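Thiol transferase (Phanerochaete chrysosporium, PDB 4F0B) probably transfers glutathione in thiol exchange reactions, being a Ure2p-class glutathione transferase that binds oxidized glutathione disulfide. Local coordinates at residues Y159-I172 against E199-E211. Numbering follows the deposited sequence.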
# COMPACT_ATOMS: atom_id res chain seq x y z
N TYR A 159 14.08 6.05 3.14
CA TYR A 159 14.64 7.06 2.25
C TYR A 159 16.00 6.66 1.68
O TYR A 159 16.32 7.10 0.58
CB TYR A 159 14.64 8.46 2.89
CG TYR A 159 13.28 9.11 2.75
CD1 TYR A 159 12.30 8.99 3.71
CD2 TYR A 159 12.96 9.82 1.59
CE1 TYR A 159 11.06 9.60 3.56
CE2 TYR A 159 11.71 10.41 1.44
CZ TYR A 159 10.79 10.32 2.44
OH TYR A 159 9.54 10.92 2.27
N ARG A 160 16.75 5.80 2.37
CA ARG A 160 18.00 5.32 1.81
C ARG A 160 17.69 4.38 0.65
O ARG A 160 18.38 4.42 -0.40
CB ARG A 160 18.79 4.58 2.89
CG ARG A 160 20.14 4.03 2.36
CD ARG A 160 21.10 5.16 1.91
NE ARG A 160 21.33 6.11 3.00
CZ ARG A 160 21.57 7.41 2.83
NH1 ARG A 160 21.66 7.93 1.61
NH2 ARG A 160 21.77 8.19 3.89
N VAL A 161 16.67 3.54 0.79
CA VAL A 161 16.23 2.71 -0.33
C VAL A 161 15.86 3.60 -1.53
O VAL A 161 16.30 3.36 -2.68
CB VAL A 161 15.00 1.85 0.05
CG1 VAL A 161 14.43 1.10 -1.19
CG2 VAL A 161 15.40 0.82 1.16
N LEU A 162 15.10 4.67 -1.30
CA LEU A 162 14.70 5.57 -2.40
C LEU A 162 15.92 6.28 -2.99
O LEU A 162 16.04 6.40 -4.24
CB LEU A 162 13.67 6.56 -1.89
CG LEU A 162 13.15 7.54 -2.93
CD1 LEU A 162 12.39 6.81 -4.03
CD2 LEU A 162 12.21 8.50 -2.21
N ASP A 163 16.82 6.76 -2.12
CA ASP A 163 18.00 7.48 -2.59
C ASP A 163 18.86 6.58 -3.49
O ASP A 163 19.33 7.00 -4.57
CB ASP A 163 18.81 8.01 -1.41
CG ASP A 163 19.79 9.07 -1.84
OD1 ASP A 163 19.34 10.26 -1.97
OD2 ASP A 163 20.98 8.72 -2.07
N ASP A 164 19.08 5.33 -3.08
CA ASP A 164 19.87 4.40 -3.88
C ASP A 164 19.18 4.09 -5.21
O ASP A 164 19.85 4.01 -6.26
CB ASP A 164 20.12 3.10 -3.09
CG ASP A 164 21.14 3.26 -1.99
OD1 ASP A 164 21.93 4.22 -2.01
OD2 ASP A 164 21.19 2.35 -1.13
N ARG A 165 17.86 3.97 -5.20
CA ARG A 165 17.11 3.79 -6.45
C ARG A 165 17.31 4.98 -7.37
O ARG A 165 17.44 4.81 -8.59
CB ARG A 165 15.62 3.61 -6.17
CG ARG A 165 14.73 3.54 -7.42
CD ARG A 165 15.04 2.38 -8.32
NE ARG A 165 14.31 2.51 -9.59
CZ ARG A 165 14.31 1.58 -10.53
NH1 ARG A 165 14.91 0.42 -10.33
NH2 ARG A 165 13.65 1.80 -11.67
N LEU A 166 17.33 6.19 -6.83
CA LEU A 166 17.45 7.36 -7.66
C LEU A 166 18.89 7.62 -8.14
O LEU A 166 19.09 8.46 -9.03
CB LEU A 166 16.88 8.59 -6.93
CG LEU A 166 15.35 8.60 -6.85
CD1 LEU A 166 14.94 9.67 -5.84
CD2 LEU A 166 14.74 8.93 -8.22
N LYS A 167 19.91 6.95 -7.58
CA LYS A 167 21.25 7.09 -8.12
C LYS A 167 21.25 6.77 -9.63
O LYS A 167 20.73 5.74 -10.07
CB LYS A 167 22.24 6.20 -7.35
CG LYS A 167 22.58 6.75 -6.00
CD LYS A 167 23.67 5.94 -5.30
CE LYS A 167 24.02 6.68 -4.00
NZ LYS A 167 25.25 6.14 -3.31
N GLY A 168 21.81 7.70 -10.41
CA GLY A 168 21.91 7.54 -11.86
C GLY A 168 20.61 7.90 -12.55
O GLY A 168 20.55 7.73 -13.77
N ARG A 169 19.61 8.39 -11.82
CA ARG A 169 18.29 8.65 -12.41
C ARG A 169 17.82 10.07 -12.07
O ARG A 169 18.34 10.70 -11.14
CB ARG A 169 17.25 7.64 -11.87
CG ARG A 169 17.63 6.19 -12.10
CD ARG A 169 16.45 5.30 -11.75
NE ARG A 169 16.73 3.91 -12.04
CZ ARG A 169 16.44 3.28 -13.16
NH1 ARG A 169 15.82 3.91 -14.18
NH2 ARG A 169 16.76 1.99 -13.25
N GLU A 170 16.80 10.54 -12.78
CA GLU A 170 16.07 11.72 -12.34
C GLU A 170 14.72 11.37 -11.72
O GLU A 170 14.19 12.16 -10.92
CB GLU A 170 15.82 12.72 -13.47
CG GLU A 170 17.12 13.37 -13.94
CD GLU A 170 16.86 14.64 -14.76
OE1 GLU A 170 15.79 14.76 -15.41
OE2 GLU A 170 17.73 15.54 -14.73
N TYR A 171 14.13 10.21 -12.09
CA TYR A 171 12.80 9.80 -11.59
C TYR A 171 12.84 8.30 -11.33
O TYR A 171 13.70 7.57 -11.90
CB TYR A 171 11.67 10.17 -12.58
CG TYR A 171 11.64 11.65 -12.86
CD1 TYR A 171 11.09 12.53 -11.93
CD2 TYR A 171 12.24 12.17 -14.01
CE1 TYR A 171 11.12 13.90 -12.15
CE2 TYR A 171 12.26 13.53 -14.25
CZ TYR A 171 11.71 14.39 -13.30
OH TYR A 171 11.76 15.75 -13.56
N ILE A 172 11.92 7.84 -10.49
CA ILE A 172 12.01 6.47 -9.99
C ILE A 172 12.01 5.43 -11.11
O ILE A 172 12.82 4.49 -11.10
CB ILE A 172 10.87 6.19 -9.00
CG1 ILE A 172 11.00 7.13 -7.79
CG2 ILE A 172 10.85 4.72 -8.57
CD1 ILE A 172 9.75 7.10 -6.91
N GLU A 199 21.48 14.21 3.60
CA GLU A 199 21.96 12.84 3.75
C GLU A 199 21.40 11.94 2.67
O GLU A 199 21.82 10.81 2.52
CB GLU A 199 21.61 12.29 5.15
CG GLU A 199 22.31 13.01 6.28
CD GLU A 199 21.86 12.55 7.67
OE1 GLU A 199 20.99 11.66 7.76
OE2 GLU A 199 22.38 13.11 8.65
N PHE A 200 20.46 12.48 1.89
CA PHE A 200 19.80 11.73 0.80
C PHE A 200 19.81 12.65 -0.42
O PHE A 200 18.77 13.15 -0.85
CB PHE A 200 18.35 11.37 1.20
CG PHE A 200 18.27 10.65 2.50
CD1 PHE A 200 18.39 9.27 2.56
CD2 PHE A 200 18.10 11.35 3.68
CE1 PHE A 200 18.34 8.59 3.81
CE2 PHE A 200 18.04 10.69 4.92
CZ PHE A 200 18.16 9.30 4.99
N PRO A 201 20.98 12.91 -0.99
CA PRO A 201 21.10 13.97 -2.01
C PRO A 201 20.37 13.64 -3.32
O PRO A 201 19.97 14.56 -4.04
CB PRO A 201 22.62 14.10 -2.23
CG PRO A 201 23.14 12.72 -1.88
CD PRO A 201 22.28 12.29 -0.70
N ASN A 202 20.15 12.36 -3.60
CA ASN A 202 19.33 12.02 -4.77
C ASN A 202 17.86 12.31 -4.53
O ASN A 202 17.19 12.90 -5.39
CB ASN A 202 19.60 10.58 -5.20
CG ASN A 202 21.08 10.37 -5.56
OD1 ASN A 202 21.51 10.71 -6.67
ND2 ASN A 202 21.86 9.86 -4.61
N VAL A 203 17.38 11.97 -3.34
CA VAL A 203 16.01 12.33 -3.00
C VAL A 203 15.87 13.86 -3.00
O VAL A 203 14.89 14.38 -3.50
CB VAL A 203 15.65 11.79 -1.61
CG1 VAL A 203 14.24 12.30 -1.20
CG2 VAL A 203 15.68 10.27 -1.60
N LYS A 204 16.87 14.57 -2.47
CA LYS A 204 16.76 16.01 -2.38
C LYS A 204 16.61 16.66 -3.77
O LYS A 204 15.72 17.50 -3.98
CB LYS A 204 17.98 16.59 -1.66
CG LYS A 204 17.85 18.08 -1.32
CD LYS A 204 19.17 18.64 -0.78
CE LYS A 204 19.00 20.10 -0.33
NZ LYS A 204 20.27 20.77 0.09
N ALA A 205 17.46 16.25 -4.71
CA ALA A 205 17.41 16.84 -6.06
C ALA A 205 16.12 16.46 -6.79
O ALA A 205 15.60 17.22 -7.62
CB ALA A 205 18.64 16.40 -6.89
N TRP A 206 15.60 15.28 -6.48
CA TRP A 206 14.34 14.81 -7.05
C TRP A 206 13.14 15.60 -6.51
O TRP A 206 12.28 16.05 -7.29
CB TRP A 206 14.26 13.29 -6.83
CG TRP A 206 12.94 12.62 -7.00
CD1 TRP A 206 12.43 12.04 -8.14
CD2 TRP A 206 12.03 12.31 -5.96
NE1 TRP A 206 11.23 11.42 -7.86
CE2 TRP A 206 10.95 11.59 -6.53
CE3 TRP A 206 12.01 12.58 -4.60
CZ2 TRP A 206 9.84 11.15 -5.77
CZ3 TRP A 206 10.91 12.17 -3.84
CH2 TRP A 206 9.85 11.46 -4.42
N VAL A 207 13.12 15.87 -5.21
CA VAL A 207 12.10 16.74 -4.63
C VAL A 207 12.15 18.11 -5.29
O VAL A 207 11.12 18.65 -5.67
CB VAL A 207 12.28 16.88 -3.09
CG1 VAL A 207 11.39 18.04 -2.55
CG2 VAL A 207 11.94 15.55 -2.38
N GLU A 208 13.35 18.67 -5.45
CA GLU A 208 13.48 20.00 -6.02
C GLU A 208 12.98 20.06 -7.47
O GLU A 208 12.26 21.02 -7.84
CB GLU A 208 14.93 20.44 -5.91
CG GLU A 208 15.30 20.74 -4.47
CD GLU A 208 16.78 21.01 -4.24
OE1 GLU A 208 17.59 20.80 -5.17
OE2 GLU A 208 17.12 21.42 -3.11
N ARG A 209 13.30 19.05 -8.28
CA ARG A 209 12.87 19.13 -9.68
C ARG A 209 11.37 18.95 -9.84
O ARG A 209 10.78 19.45 -10.81
CB ARG A 209 13.68 18.21 -10.62
CG ARG A 209 13.42 16.71 -10.49
CD ARG A 209 14.24 15.88 -11.54
NE ARG A 209 15.68 16.07 -11.32
CZ ARG A 209 16.44 15.30 -10.53
NH1 ARG A 209 17.72 15.61 -10.35
NH2 ARG A 209 15.96 14.20 -9.94
N ILE A 210 10.73 18.23 -8.91
CA ILE A 210 9.29 18.04 -8.96
C ILE A 210 8.59 19.29 -8.40
O ILE A 210 7.59 19.76 -8.97
CB ILE A 210 8.88 16.77 -8.21
CG1 ILE A 210 9.41 15.53 -8.96
CG2 ILE A 210 7.34 16.67 -8.11
CD1 ILE A 210 9.35 14.24 -8.20
N GLU A 211 9.13 19.83 -7.31
CA GLU A 211 8.51 21.02 -6.69
C GLU A 211 8.38 22.18 -7.68
O GLU A 211 7.42 22.95 -7.61
CB GLU A 211 9.30 21.42 -5.41
CG GLU A 211 8.70 22.55 -4.57
CD GLU A 211 7.61 22.13 -3.58
OE1 GLU A 211 7.62 20.98 -3.08
OE2 GLU A 211 6.76 22.99 -3.26
O HOH W 1 22.97 10.18 -9.17
O HOH W 2 19.77 11.29 -8.73
O HOH W 3 19.92 13.55 -10.56
O HOH W 4 10.13 17.86 -13.25
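Val203 is a knob into a hole: it pushes its two methyls into a hollow walled by Tyr159, Leu162, Asp163 and Leu166, where helix 201-211 crosses the end of helix 145-166 in the all-helical C-terminal domain of the glutathione transferase fold. At this crossing the axis of 159-166 passes 8.0 Å from that of 201-211, at 76°. One methyl of Val203, CG1, lies at the edge of the Tyr159 ring, while CG2 meets Leu162 CD2.

A turn further on, the indole of Trp206 is sandwiched. Leu166 CD1 presses on one face, 4.0 Å from the centroid of the five-membered ring, Ile210 CD1 of its own helix covers the other, and NE1 is hydrogen-bonded to Asp180 on helix 178-187. Trp206 owes this reach to CG standing anti to the backbone N (chi1 165°).

Polar groups fasten the start of helix 201-211, whose N-cap residue is Phe200. Asp163 OD2 takes Asn202 ND2 from above the carboxylate plane at 2.9 Å; a bond from Val203 N to OD1 is doubtful. Alongside, Arg160 bends at chi2 and chi3, lays one face of its guanidinium on Phe200 CE1, the two planes 18° apart, and grips Glu199 O end-on with NH1 and NH2. An alanine here would remove that fork and is likely to leave Glu199 O without these two donors and one part of the Phe200 ring uncovered. From the opposite side of the ring, Tyr159 CB sits over the face, 4.0 Å from its centroid.

Past the type II beta turn of Leu166 to Arg169, Tyr171 brings CZ and OH obliquely against Arg209 CD, OH at 3.2 Å, and Arg209 NH2 donates to a lone pair of Glu170 O at 2.9 Å.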